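Local coordinates for beta-lactamase (Mycobacterium tuberculosis, PDB 4WHI), which is the all-beta C-terminal domain of a penicillin-binding protein probably of the beta-lactamase family, a domain whose own role is not established, at residues 19-24 / 59-64; 42-47 / 53-58; 77-82 / 88-93. All coordinates share one frame; numbering follows the deposited sequence.

Interaction 1: 19-24 / 59-64; sequences NDYVGV and DGDTFT
Tyr21 reaches from the turn ahead of strand 23-25 to touch both Asp61 and Phe63. Its CB bond points toward 59-64, and with CG beside the backbone N (chi1 -55°) the ring is carried toward Phe63 and Asp61. CD2 and CE2 lie under Phe63 CZ, CE2 3.7 Å from it. CE1 and CZ have Phe63 CE1 on the same face, and this atom stands over the centre of the tyrosine ring. The pair is thus T-shaped: the edge of Phe63 meets the face of Tyr21, with planes at 77° and centroids 5.0 Å apart. At the tip, Tyr21 OH donates a 2.6 Å hydrogen bond to Asp61 OD1, using the anti lone pair of that oxygen, which lies near the ring plane. Tyrosine suits the place because one residue supplies an apolar face for the interior and a hydroxyl that reaches the partly exposed Asp61. Asp61 follows Gly60 in a type II' turn, whose positive phi glycine accommodates easily. Arg16 N also bonds the hydroxyl. Phe82 of strand 77-83 meets the Tyr21 ring, and Leu42 of strand 41-46 touches both Tyr21 and Phe63.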
ATOM      1  N   ASN A  19      -0.874  -0.505 -14.176  1.00 12.19           N
ATOM      2  CA  ASN A  19      -1.003  -1.942 -14.428  1.00 13.84           C
ATOM      3  C   ASN A  19       0.179  -2.738 -13.875  1.00 13.97           C
ATOM      4  O   ASN A  19       0.023  -3.895 -13.501  1.00 14.72           O
ATOM      5  CB  ASN A  19      -1.165  -2.229 -15.926  1.00 14.71           C
ATOM      6  CG  ASN A  19       0.153  -2.186 -16.682  1.00 16.30           C
ATOM      7  OD1 ASN A  19       0.590  -1.136 -17.168  1.00 20.77           O
ATOM      8  ND2 ASN A  19       0.785  -3.332 -16.802  1.00 13.19           N
ATOM      9  N   ASP A  20       1.362  -2.122 -13.844  1.00 13.93           N
ATOM     10  CA  ASP A  20       2.573  -2.822 -13.398  1.00 16.16           C
ATOM     11  C   ASP A  20       2.489  -3.332 -11.966  1.00 15.40           C
ATOM     12  O   ASP A  20       3.130  -4.325 -11.631  1.00 18.17           O
ATOM     13  CB  ASP A  20       3.809  -1.930 -13.538  1.00 17.55           C
ATOM     14  CG  ASP A  20       4.340  -1.883 -14.948  1.00 23.93           C
ATOM     15  OD1 ASP A  20       3.899  -2.687 -15.805  1.00 26.91           O
ATOM     16  OD2 ASP A  20       5.220  -1.035 -15.197  1.00 28.75           O
ATOM     17  N   TYR A  21       1.700  -2.656 -11.133  1.00 13.67           N
ATOM     18  CA  TYR A  21       1.589  -3.008  -9.713  1.00 13.25           C
ATOM     19  C   TYR A  21       0.519  -4.055  -9.409  1.00 11.89           C
ATOM     20  O   TYR A  21       0.521  -4.667  -8.329  1.00 12.27           O
ATOM     21  CB  TYR A  21       1.318  -1.753  -8.898  1.00 13.33           C
ATOM     22  CG  TYR A  21       2.339  -0.653  -9.110  1.00 14.12           C
ATOM     23  CD1 TYR A  21       3.617  -0.750  -8.580  1.00 15.43           C
ATOM     24  CD2 TYR A  21       2.018   0.491  -9.838  1.00 13.98           C
ATOM     25  CE1 TYR A  21       4.549   0.262  -8.764  1.00 15.55           C
ATOM     26  CE2 TYR A  21       2.943   1.506 -10.026  1.00 13.84           C
ATOM     27  CZ  TYR A  21       4.203   1.389  -9.487  1.00 14.59           C
ATOM     28  OH  TYR A  21       5.117   2.400  -9.674  1.00 15.94           O
ATOM     29  N   VAL A  22      -0.395  -4.258 -10.347  1.00 12.54           N
ATOM     30  CA  VAL A  22      -1.550  -5.132 -10.135  1.00 12.98           C
ATOM     31  C   VAL A  22      -1.118  -6.601 -10.013  1.00 12.28           C
ATOM     32  O   VAL A  22      -0.218  -7.060 -10.718  1.00 13.80           O
ATOM     33  CB  VAL A  22      -2.589  -4.912 -11.260  1.00 13.81           C
ATOM     34  CG1 VAL A  22      -3.698  -5.948 -11.233  1.00 14.89           C
ATOM     35  CG2 VAL A  22      -3.174  -3.507 -11.151  1.00 13.09           C
ATOM     36  N   GLY A  23      -1.739  -7.317  -9.085  1.00 11.33           N
ATOM     37  CA  GLY A  23      -1.478  -8.738  -8.901  1.00 12.87           C
ATOM     38  C   GLY A  23      -1.763  -9.236  -7.503  1.00 13.31           C
ATOM     39  O   GLY A  23      -2.167  -8.472  -6.618  1.00 12.56           O
ATOM     40  N   VAL A  24      -1.545 -10.533  -7.316  1.00 14.28           N
ATOM     41  CA  VAL A  24      -1.743 -11.191  -6.038  1.00 13.13           C
ATOM     42  C   VAL A  24      -0.367 -11.543  -5.500  1.00 13.72           C
ATOM     43  O   VAL A  24       0.347 -12.369  -6.074  1.00 16.12           O
ATOM     44  CB  VAL A  24      -2.610 -12.454  -6.174  1.00 14.43           C
ATOM     45  CG1 VAL A  24      -2.768 -13.142  -4.826  1.00 15.61           C
ATOM     46  CG2 VAL A  24      -3.972 -12.086  -6.739  1.00 15.42           C
ATOM     47  N   ASP A  59       5.897   8.257  -3.578  1.00 14.39           N
ATOM     48  CA  ASP A  59       7.133   8.622  -4.282  1.00 14.80           C
ATOM     49  C   ASP A  59       7.648   7.384  -4.996  1.00 14.64           C
ATOM     50  O   ASP A  59       7.826   6.339  -4.369  1.00 14.70           O
ATOM     51  CB  ASP A  59       8.178   9.117  -3.271  1.00 16.53           C
ATOM     52  CG  ASP A  59       9.279   9.960  -3.901  1.00 19.93           C
ATOM     53  OD1 ASP A  59       9.507   9.885  -5.128  1.00 20.06           O
ATOM     54  OD2 ASP A  59       9.927  10.708  -3.139  1.00 24.08           O
ATOM     55  N   GLY A  60       7.876   7.493  -6.301  1.00 15.68           N
ATOM     56  CA  GLY A  60       8.447   6.398  -7.068  1.00 15.94           C
ATOM     57  C   GLY A  60       7.498   5.219  -7.059  1.00 15.12           C
ATOM     58  O   GLY A  60       6.347   5.357  -7.445  1.00 15.17           O
ATOM     59  N   ASP A  61       7.978   4.072  -6.591  1.00 14.68           N
ATOM     60  CA  ASP A  61       7.158   2.861  -6.514  1.00 14.79           C
ATOM     61  C   ASP A  61       6.550   2.656  -5.119  1.00 13.52           C
ATOM     62  O   ASP A  61       6.082   1.566  -4.798  1.00 12.92           O
ATOM     63  CB  ASP A  61       7.988   1.637  -6.903  1.00 16.87           C
ATOM     64  CG  ASP A  61       8.466   1.690  -8.336  1.00 19.30           C
ATOM     65  OD1 ASP A  61       7.684   2.074  -9.235  1.00 19.50           O
ATOM     66  OD2 ASP A  61       9.638   1.348  -8.562  1.00 23.99           O
ATOM     67  N   THR A  62       6.563   3.704  -4.301  1.00 12.90           N
ATOM     68  CA  THR A  62       5.983   3.652  -2.969  1.00 12.59           C
ATOM     69  C   THR A  62       4.640   4.377  -2.957  1.00 11.66           C
ATOM     70  O   THR A  62       4.509   5.473  -3.489  1.00 11.41           O
ATOM     71  CB  THR A  62       6.940   4.266  -1.926  1.00 14.18           C
ATOM     72  OG1 THR A  62       8.159   3.511  -1.907  1.00 17.37           O
ATOM     73  CG2 THR A  62       6.323   4.249  -0.520  1.00 14.80           C
ATOM     74  N   PHE A  63       3.648   3.715  -2.365  1.00 11.80           N
ATOM     75  CA  PHE A  63       2.314   4.238  -2.154  1.00 10.36           C
ATOM     76  C   PHE A  63       2.028   4.215  -0.655  1.00 10.90           C
ATOM     77  O   PHE A  63       2.786   3.632   0.133  1.00 11.80           O
ATOM     78  CB  PHE A  63       1.287   3.359  -2.887  1.00 10.68           C
ATOM     79  CG  PHE A  63       1.400   3.411  -4.384  1.00 11.63           C
ATOM     80  CD1 PHE A  63       2.416   2.724  -5.042  1.00 12.63           C
ATOM     81  CD2 PHE A  63       0.489   4.142  -5.144  1.00 12.45           C
ATOM     82  CE1 PHE A  63       2.523   2.774  -6.421  1.00 13.03           C
ATOM     83  CE2 PHE A  63       0.597   4.187  -6.533  1.00 13.15           C
ATOM     84  CZ  PHE A  63       1.616   3.505  -7.163  1.00 13.12           C
ATOM     85  N   THR A  64       0.939   4.854  -0.252  1.00 11.72           N
ATOM     86  CA  THR A  64       0.486   4.757   1.127  1.00 12.99           C
ATOM     87  C   THR A  64      -0.989   4.414   1.192  1.00 12.99           C
ATOM     88  O   THR A  64      -1.743   4.609   0.227  1.00 11.48           O
ATOM     89  CB  THR A  64       0.725   6.058   1.921  1.00 13.85           C
ATOM     90  OG1 THR A  64       0.009   7.128   1.308  1.00 15.56           O
ATOM     91  CG2 THR A  64       2.228   6.410   2.028  1.00 14.76           C
TER

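Interaction 2: 42-47 / 53-58; sequences LRLSLG and FDLTHW
Leu44 and Phe53 grip each other through two backbone hydrogen bonds, forming an antiparallel hydrogen-bonded pair. Leu44 N donates to Phe53 O over 2.8 Å, nearly straight at 171° and in the carbonyl plane, while Phe53 N returns a 2.8 Å bond to Leu44 O. The same Phe53 O also receives a CA-H...O contact from Arg43, the partner of Asp54 in the adjoining non-hydrogen-bonded pair. Farther on, Leu55 N bonds to Leu42 O at 2.9 Å, and a water accepts from Leu42 N and donates to Leu55 O, linking the two strands there.

On the face carrying the leucines, Leu55 is the hub. Its CB lies 4.1 Å from Leu42 CB, and its CG approaches Leu44 CB at 4.0 Å, with both Leu55 methyls close by. Phe53 CG sits beside its backbone N (chi1 -57°), which brings ring atom CD1 near Leu44 O. Leu46 CD1 comes to Phe53 CE1 at 4.2 Å, the two side chains crossing at about a right angle. Branched and aromatic apolar groups suit this face because it turns into the protein. On the other face, Arg43 CG passes Asp54 OD1 at 4.0 Å, but the guanidinium turns away.

The segments are the two arms of the beta hairpin 41-46/51-59, set in the middle of an antiparallel meander in which each strand pairs with the next in sequence. The N-to-C directions of 42-46 and 53-58 are 135° apart, well short of antiparallel, as twisted strands are.

Beyond this shell, Arg43 NE bonds Thr36 OG1 on strand 33-38. Phe63 packs on Leu42 and Leu55, Phe65 on Leu44 and Phe53, and Leu89 on Leu44 and Leu46.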
ATOM      1  N   LEU A  42      -5.510   2.433  -7.641  1.00 11.77           N
ATOM      2  CA  LEU A  42      -4.996   1.172  -7.117  1.00 12.14           C
ATOM      3  C   LEU A  42      -5.603   0.938  -5.733  1.00 11.05           C
ATOM      4  O   LEU A  42      -5.736   1.873  -4.931  1.00 10.90           O
ATOM      5  CB  LEU A  42      -3.469   1.164  -7.001  1.00 14.03           C
ATOM      6  CG  LEU A  42      -2.604   0.962  -8.238  1.00 15.99           C
ATOM      7  CD1 LEU A  42      -1.138   0.992  -7.828  1.00 18.64           C
ATOM      8  CD2 LEU A  42      -2.922  -0.343  -8.945  1.00 14.97           C
ATOM      9  N   ARG A  43      -5.980  -0.306  -5.475  1.00 10.53           N
ATOM     10  CA  ARG A  43      -6.498  -0.724  -4.173  1.00 11.23           C
ATOM     11  C   ARG A  43      -5.713  -1.924  -3.662  1.00 11.63           C
ATOM     12  O   ARG A  43      -5.248  -2.750  -4.448  1.00 10.57           O
ATOM     13  CB  ARG A  43      -7.973  -1.114  -4.267  1.00 11.93           C
ATOM     14  CG  ARG A  43      -8.873  -0.079  -4.939  1.00 12.00           C
ATOM     15  CD  ARG A  43      -9.104  -0.381  -6.416  1.00 12.36           C
ATOM     16  NE  ARG A  43      -9.679  -1.709  -6.568  1.00 11.92           N
ATOM     17  CZ  ARG A  43     -10.970  -2.005  -6.422  1.00 11.66           C
ATOM     18  NH1 ARG A  43     -11.867  -1.053  -6.179  1.00 12.77           N
ATOM     19  NH2 ARG A  43     -11.367  -3.258  -6.537  1.00 11.84           N
ATOM     20  N   LEU A  44      -5.583  -1.999  -2.340  1.00 10.95           N
ATOM     21  CA  LEU A  44      -4.929  -3.096  -1.644  1.00 10.43           C
ATOM     22  C   LEU A  44      -5.970  -3.826  -0.792  1.00 10.95           C
ATOM     23  O   LEU A  44      -6.609  -3.203   0.063  1.00 12.51           O
ATOM     24  CB  LEU A  44      -3.828  -2.535  -0.741  1.00 11.17           C
ATOM     25  CG  LEU A  44      -3.156  -3.463   0.267  1.00 11.47           C
ATOM     26  CD1 LEU A  44      -2.388  -4.549  -0.463  1.00 13.72           C
ATOM     27  CD2 LEU A  44      -2.219  -2.670   1.165  1.00 12.22           C
ATOM     28  N   SER A  45      -6.150  -5.123  -1.036  1.00  9.78           N
ATOM     29  CA  SER A  45      -7.064  -5.957  -0.243  1.00 11.10           C
ATOM     30  C   SER A  45      -6.286  -6.986   0.577  1.00 12.33           C
ATOM     31  O   SER A  45      -5.418  -7.682   0.048  1.00 11.65           O
ATOM     32  CB  SER A  45      -8.061  -6.683  -1.142  1.00 11.23           C
ATOM     33  OG  SER A  45      -8.845  -5.774  -1.886  1.00 11.38           O
ATOM     34  N   LEU A  46      -6.613  -7.080   1.865  1.00 13.55           N
ATOM     35  CA  LEU A  46      -5.934  -7.983   2.791  1.00 15.50           C
ATOM     36  C   LEU A  46      -6.939  -8.793   3.604  1.00 15.76           C
ATOM     37  O   LEU A  46      -7.983  -8.288   3.989  1.00 16.28           O
ATOM     38  CB  LEU A  46      -5.080  -7.180   3.758  1.00 19.02           C
ATOM     39  CG  LEU A  46      -3.927  -6.379   3.166  1.00 20.39           C
ATOM     40  CD1 LEU A  46      -3.572  -5.220   4.087  1.00 22.57           C
ATOM     41  CD2 LEU A  46      -2.742  -7.295   2.922  1.00 24.12           C
ATOM     42  N   GLY A  47      -6.601 -10.049   3.872  1.00 15.86           N
ATOM     43  CA  GLY A  47      -7.379 -10.886   4.770  1.00 18.20           C
ATOM     44  C   GLY A  47      -8.519 -11.617   4.088  1.00 19.64           C
ATOM     45  O   GLY A  47      -8.904 -11.270   2.971  1.00 19.97           O
ATOM     46  N   PHE A  53      -8.096  -1.034   0.963  1.00 13.16           N
ATOM     47  CA  PHE A  53      -7.568   0.303   1.148  1.00 13.17           C
ATOM     48  C   PHE A  53      -7.214   0.917  -0.199  1.00 13.26           C
ATOM     49  O   PHE A  53      -6.611   0.254  -1.044  1.00 14.14           O
ATOM     50  CB  PHE A  53      -6.300   0.257   1.997  1.00 14.38           C
ATOM     51  CG  PHE A  53      -6.481  -0.391   3.337  1.00 14.99           C
ATOM     52  CD1 PHE A  53      -6.353  -1.766   3.484  1.00 16.50           C
ATOM     53  CD2 PHE A  53      -6.759   0.380   4.461  1.00 15.55           C
ATOM     54  CE1 PHE A  53      -6.515  -2.362   4.720  1.00 19.36           C
ATOM     55  CE2 PHE A  53      -6.915  -0.213   5.697  1.00 18.50           C
ATOM     56  CZ  PHE A  53      -6.791  -1.583   5.829  1.00 19.52           C
ATOM     57  N   ASP A  54      -7.574   2.177  -0.400  1.00 14.00           N
ATOM     58  CA  ASP A  54      -7.072   2.933  -1.548  1.00 13.03           C
ATOM     59  C   ASP A  54      -5.584   3.174  -1.360  1.00 13.21           C
ATOM     60  O   ASP A  54      -5.157   3.572  -0.280  1.00 13.76           O
ATOM     61  CB  ASP A  54      -7.758   4.290  -1.662  1.00 14.81           C
ATOM     62  CG  ASP A  54      -9.150   4.201  -2.212  1.00 17.17           C
ATOM     63  OD1 ASP A  54      -9.566   3.109  -2.663  1.00 20.46           O
ATOM     64  OD2 ASP A  54      -9.831   5.245  -2.193  1.00 23.72           O
ATOM     65  N   LEU A  55      -4.806   2.947  -2.414  1.00 12.22           N
ATOM     66  CA  LEU A  55      -3.380   3.264  -2.404  1.00 11.29           C
ATOM     67  C   LEU A  55      -3.180   4.626  -3.032  1.00 11.55           C
ATOM     68  O   LEU A  55      -3.588   4.860  -4.162  1.00 13.19           O
ATOM     69  CB  LEU A  55      -2.570   2.211  -3.163  1.00 11.01           C
ATOM     70  CG  LEU A  55      -2.476   0.849  -2.483  1.00 11.62           C
ATOM     71  CD1 LEU A  55      -1.811  -0.164  -3.405  1.00 12.33           C
ATOM     72  CD2 LEU A  55      -1.746   0.950  -1.155  1.00 12.14           C
ATOM     73  N   THR A  56      -2.559   5.529  -2.284  1.00 11.77           N
ATOM     74  CA  THR A  56      -2.262   6.861  -2.779  1.00 12.23           C
ATOM     75  C   THR A  56      -0.771   6.932  -3.074  1.00 12.45           C
ATOM     76  O   THR A  56       0.043   6.533  -2.259  1.00 12.47           O
ATOM     77  CB  THR A  56      -2.661   7.921  -1.738  1.00 13.62           C
ATOM     78  OG1 THR A  56      -4.081   7.891  -1.571  1.00 15.58           O
ATOM     79  CG2 THR A  56      -2.249   9.322  -2.180  1.00 14.91           C
ATOM     80  N   HIS A  57      -0.410   7.434  -4.247  1.00 13.46           N
ATOM     81  CA  HIS A  57       0.992   7.551  -4.596  1.00 13.21           C
ATOM     82  C   HIS A  57       1.760   8.425  -3.602  1.00 14.00           C
ATOM     83  O   HIS A  57       1.272   9.472  -3.180  1.00 16.74           O
ATOM     84  CB  HIS A  57       1.167   8.074  -6.012  1.00 14.32           C
ATOM     85  CG  HIS A  57       2.573   7.978  -6.491  1.00 15.74           C
ATOM     86  ND1 HIS A  57       3.320   9.083  -6.824  1.00 16.98           N
ATOM     87  CD2 HIS A  57       3.391   6.909  -6.631  1.00 16.55           C
ATOM     88  CE1 HIS A  57       4.532   8.697  -7.178  1.00 17.64           C
ATOM     89  NE2 HIS A  57       4.601   7.382  -7.071  1.00 17.96           N
ATOM     90  N   TRP A  58       2.953   7.964  -3.229  1.00 14.60           N
ATOM     91  CA  TRP A  58       3.844   8.671  -2.315  1.00 15.08           C
ATOM     92  C   TRP A  58       5.084   9.175  -3.068  1.00 14.42           C
ATOM     93  O   TRP A  58       5.289  10.379  -3.193  1.00 16.46           O
ATOM     94  CB  TRP A  58       4.227   7.754  -1.151  1.00 15.84           C
ATOM     95  CG  TRP A  58       5.191   8.325  -0.148  1.00 17.10           C
ATOM     96  CD1 TRP A  58       6.538   8.115  -0.097  1.00 18.87           C
ATOM     97  CD2 TRP A  58       4.874   9.159   0.978  1.00 18.47           C
ATOM     98  NE1 TRP A  58       7.084   8.784   0.975  1.00 22.85           N
ATOM     99  CE2 TRP A  58       6.085   9.425   1.656  1.00 21.23           C
ATOM    100  CE3 TRP A  58       3.687   9.705   1.474  1.00 21.00           C
ATOM    101  CZ2 TRP A  58       6.144  10.219   2.804  1.00 23.45           C
ATOM    102  CZ3 TRP A  58       3.744  10.497   2.622  1.00 23.55           C
ATOM    103  CH2 TRP A  58       4.968  10.744   3.271  1.00 24.55           C
TER
HETATM  104  O   HOH W   1      -3.766   4.704  -6.995  1.00 19.01           O

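Interaction 3: 77-82 / 88-93; sequences ISKATF and NLEYYD
Thr81 and Asn88 form an antiparallel hydrogen-bonded pair, with Thr81 N to Asn88 O at 2.9 Å and Asn88 N to Thr81 O at 2.8 Å, before 88-93 turns into a short 3-10 segment at Glu90. Ala80 and Leu89 form the adjoining non-hydrogen-bonded pair; the small alanine CB lets Leu89 CD2 settle 3.6 Å away. Glu90 N still bonds Lys79 O at 3.2 Å, and where the chain has left the strand its carboxylate accepts the N-H of Lys79. With CG held between the backbone N and the carbonyl carbon (chi1 61°), the extended chain brings OE2 to Lys79 N at 2.8 Å, on the anti side and 20° out of the carboxylate plane. One water donates to both Glu90 OE2 and Ile77 O; another joins Ser78 OG, Lys79 O and Tyr91 N. Asn88 ND2 donates to Asp93 OD2 at 2.9 Å, coming from above the carboxylate plane, and also bonds Thr99 OG1. Lys79 NZ lies against Trp58 in a cation-pi contact. Glutamate suits its site by length: its carboxylate replaces a lost carbonyl acceptor, and the bound N-H and water would probably stabilise its negative charge.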
ATOM      1  N   ILE A  77      -0.870   6.915   8.328  1.00 16.38           N
ATOM      2  CA  ILE A  77      -0.380   6.626   6.988  1.00 16.75           C
ATOM      3  C   ILE A  77       0.615   5.470   7.074  1.00 16.07           C
ATOM      4  O   ILE A  77       1.512   5.461   7.922  1.00 17.44           O
ATOM      5  CB  ILE A  77       0.241   7.896   6.356  1.00 19.75           C
ATOM      6  CG1 ILE A  77      -0.857   8.949   6.154  1.00 23.46           C
ATOM      7  CG2 ILE A  77       0.897   7.589   5.023  1.00 19.93           C
ATOM      8  CD1 ILE A  77      -0.377  10.293   5.645  1.00 29.68           C
ATOM      9  N   SER A  78       0.440   4.487   6.197  1.00 15.02           N
ATOM     10  CA  SER A  78       1.261   3.281   6.198  1.00 15.76           C
ATOM     11  C   SER A  78       1.805   3.053   4.789  1.00 14.74           C
ATOM     12  O   SER A  78       1.075   3.217   3.815  1.00 13.33           O
ATOM     13  CB  SER A  78       0.412   2.094   6.639  1.00 17.25           C
ATOM     14  OG  SER A  78       1.198   0.938   6.811  1.00 19.76           O
ATOM     15  N   LYS A  79       3.087   2.708   4.681  1.00 15.90           N
ATOM     16  CA  LYS A  79       3.736   2.548   3.371  1.00 16.18           C
ATOM     17  C   LYS A  79       3.583   1.169   2.742  1.00 14.82           C
ATOM     18  O   LYS A  79       3.685   0.134   3.413  1.00 14.55           O
ATOM     19  CB  LYS A  79       5.234   2.886   3.439  1.00 18.94           C
ATOM     20  CG  LYS A  79       5.538   4.370   3.531  1.00 23.21           C
ATOM     21  CD  LYS A  79       7.018   4.636   3.314  1.00 28.03           C
ATOM     22  CE  LYS A  79       7.487   5.853   4.094  1.00 34.37           C
ATOM     23  NZ  LYS A  79       6.591   7.027   3.915  1.00 40.30           N
ATOM     24  N   ALA A  80       3.378   1.197   1.427  1.00 13.61           N
ATOM     25  CA  ALA A  80       3.343   0.020   0.573  1.00 12.76           C
ATOM     26  C   ALA A  80       4.364   0.219  -0.538  1.00 13.06           C
ATOM     27  O   ALA A  80       4.160   1.035  -1.438  1.00 13.75           O
ATOM     28  CB  ALA A  80       1.954  -0.160  -0.010  1.00 12.55           C
ATOM     29  N   THR A  81       5.467  -0.522  -0.474  1.00 13.91           N
ATOM     30  CA  THR A  81       6.593  -0.317  -1.385  1.00 14.99           C
ATOM     31  C   THR A  81       6.688  -1.483  -2.354  1.00 14.26           C
ATOM     32  O   THR A  81       6.872  -2.629  -1.944  1.00 15.49           O
ATOM     33  CB  THR A  81       7.915  -0.185  -0.612  1.00 17.17           C
ATOM     34  OG1 THR A  81       7.796   0.870   0.347  1.00 21.12           O
ATOM     35  CG2 THR A  81       9.077   0.126  -1.553  1.00 18.11           C
ATOM     36  N   PHE A  82       6.541  -1.184  -3.638  1.00 14.66           N
ATOM     37  CA  PHE A  82       6.646  -2.200  -4.674  1.00 14.90           C
ATOM     38  C   PHE A  82       8.071  -2.239  -5.227  1.00 16.45           C
ATOM     39  O   PHE A  82       8.673  -1.200  -5.492  1.00 18.57           O
ATOM     40  CB  PHE A  82       5.675  -1.912  -5.817  1.00 14.22           C
ATOM     41  CG  PHE A  82       4.222  -2.014  -5.444  1.00 12.44           C
ATOM     42  CD1 PHE A  82       3.542  -0.909  -4.946  1.00 12.16           C
ATOM     43  CD2 PHE A  82       3.514  -3.197  -5.651  1.00 11.72           C
ATOM     44  CE1 PHE A  82       2.199  -0.981  -4.638  1.00 11.77           C
ATOM     45  CE2 PHE A  82       2.169  -3.273  -5.335  1.00 11.95           C
ATOM     46  CZ  PHE A  82       1.514  -2.164  -4.828  1.00 11.81           C
ATOM     47  N   ASN A  88       6.281  -4.740  -0.128  1.00 13.37           N
ATOM     48  CA  ASN A  88       6.585  -4.664   1.293  1.00 14.71           C
ATOM     49  C   ASN A  88       5.602  -3.727   1.963  1.00 14.62           C
ATOM     50  O   ASN A  88       5.492  -2.563   1.583  1.00 14.15           O
ATOM     51  CB  ASN A  88       8.013  -4.172   1.534  1.00 16.75           C
ATOM     52  CG  ASN A  88       8.362  -4.108   3.012  1.00 20.01           C
ATOM     53  OD1 ASN A  88       8.084  -3.117   3.678  1.00 22.79           O
ATOM     54  ND2 ASN A  88       8.963  -5.172   3.531  1.00 22.55           N
ATOM     55  N   LEU A  89       4.886  -4.256   2.946  1.00 15.17           N
ATOM     56  CA  LEU A  89       3.944  -3.487   3.745  1.00 15.32           C
ATOM     57  C   LEU A  89       4.549  -3.272   5.122  1.00 17.29           C
ATOM     58  O   LEU A  89       4.650  -4.211   5.922  1.00 17.89           O
ATOM     59  CB  LEU A  89       2.631  -4.249   3.876  1.00 14.01           C
ATOM     60  CG  LEU A  89       1.885  -4.557   2.582  1.00 12.71           C
ATOM     61  CD1 LEU A  89       0.580  -5.252   2.932  1.00 13.44           C
ATOM     62  CD2 LEU A  89       1.632  -3.293   1.768  1.00 12.53           C
ATOM     63  N   GLU A  90       4.958  -2.041   5.402  1.00 18.68           N
ATOM     64  CA  GLU A  90       5.624  -1.756   6.671  1.00 20.68           C
ATOM     65  C   GLU A  90       4.769  -2.130   7.887  1.00 20.53           C
ATOM     66  O   GLU A  90       5.305  -2.586   8.897  1.00 21.33           O
ATOM     67  CB  GLU A  90       6.105  -0.307   6.743  1.00 25.05           C
ATOM     68  CG  GLU A  90       5.021   0.749   6.650  1.00 27.65           C
ATOM     69  CD  GLU A  90       5.474   2.123   7.136  1.00 30.87           C
ATOM     70  OE1 GLU A  90       6.535   2.231   7.782  1.00 41.55           O
ATOM     71  OE2 GLU A  90       4.758   3.104   6.871  1.00 27.06           O
ATOM     72  N   TYR A  91       3.447  -1.980   7.774  1.00 18.19           N
ATOM     73  CA  TYR A  91       2.538  -2.334   8.867  1.00 18.00           C
ATOM     74  C   TYR A  91       2.740  -3.771   9.352  1.00 19.79           C
ATOM     75  O   TYR A  91       2.608  -4.053  10.552  1.00 19.26           O
ATOM     76  CB  TYR A  91       1.074  -2.153   8.449  1.00 18.59           C
ATOM     77  CG  TYR A  91       0.100  -2.351   9.591  1.00 20.45           C
ATOM     78  CD1 TYR A  91      -0.140  -1.333  10.507  1.00 21.53           C
ATOM     79  CD2 TYR A  91      -0.567  -3.561   9.763  1.00 21.77           C
ATOM     80  CE1 TYR A  91      -1.018  -1.512  11.562  1.00 25.06           C
ATOM     81  CE2 TYR A  91      -1.449  -3.750  10.815  1.00 24.16           C
ATOM     82  CZ  TYR A  91      -1.671  -2.723  11.713  1.00 24.14           C
ATOM     83  OH  TYR A  91      -2.550  -2.898  12.755  1.00 25.62           O
ATOM     84  N   TYR A  92       3.055  -4.665   8.415  1.00 18.79           N
ATOM     85  CA  TYR A  92       3.136  -6.100   8.682  1.00 18.89           C
ATOM     86  C   TYR A  92       4.562  -6.630   8.767  1.00 19.45           C
ATOM     87  O   TYR A  92       4.765  -7.848   8.773  1.00 21.83           O
ATOM     88  CB  TYR A  92       2.413  -6.864   7.577  1.00 18.79           C
ATOM     89  CG  TYR A  92       0.927  -6.674   7.582  1.00 19.99           C
ATOM     90  CD1 TYR A  92       0.126  -7.341   8.503  1.00 21.09           C
ATOM     91  CD2 TYR A  92       0.317  -5.841   6.667  1.00 23.59           C
ATOM     92  CE1 TYR A  92      -1.247  -7.173   8.509  1.00 25.15           C
ATOM     93  CE2 TYR A  92      -1.053  -5.661   6.664  1.00 27.66           C
ATOM     94  CZ  TYR A  92      -1.831  -6.332   7.586  1.00 27.13           C
ATOM     95  OH  TYR A  92      -3.192  -6.152   7.576  1.00 34.50           O
ATOM     96  N   ASP A  93       5.543  -5.738   8.848  1.00 19.98           N
ATOM     97  CA  ASP A  93       6.938  -6.142   8.687  1.00 22.99           C
ATOM     98  C   ASP A  93       7.763  -6.073   9.976  1.00 24.13           C
ATOM     99  O   ASP A  93       8.994  -6.107   9.918  1.00 23.53           O
ATOM    100  CB  ASP A  93       7.598  -5.284   7.599  1.00 24.74           C
ATOM    101  CG  ASP A  93       8.740  -6.004   6.884  1.00 24.02           C
ATOM    102  OD1 ASP A  93       8.737  -7.250   6.829  1.00 26.77           O
ATOM    103  OD2 ASP A  93       9.637  -5.321   6.354  1.00 25.35           O
TER
HETATM  104  O   HOH W   2       4.299   5.606   7.496  1.00 33.09           O
HETATM  105  O   HOH W   3       2.117  -0.992   5.420  1.00 20.49           O
HETATM  106  O   HOH W   4       7.030  -0.258   2.936  1.00 26.42           O

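All three contacts involve strands of one antiparallel sheet, though interaction 1 reaches it from a turn. Interactions 2 and 3 each join neighbouring strands of a hairpin, so backbone bonding dominates; interaction 1 joins parts distant in sequence through side chains alone, and interaction 2 is nested in the loop closed by interaction 1. Strand 62-66 of interaction 1 lies between strands 51-59 and 77-83, bonded to both. The interiors meet in a shared apolar core, with Leu44 and Leu46 against Leu89 and the Tyr21 ring against Phe82. Chemistry shifts outward: leucines and Phe53 in interaction 2, an aromatic pair with a polar tip in interaction 1, and carboxylate and water bridges at the more exposed end of interaction 3.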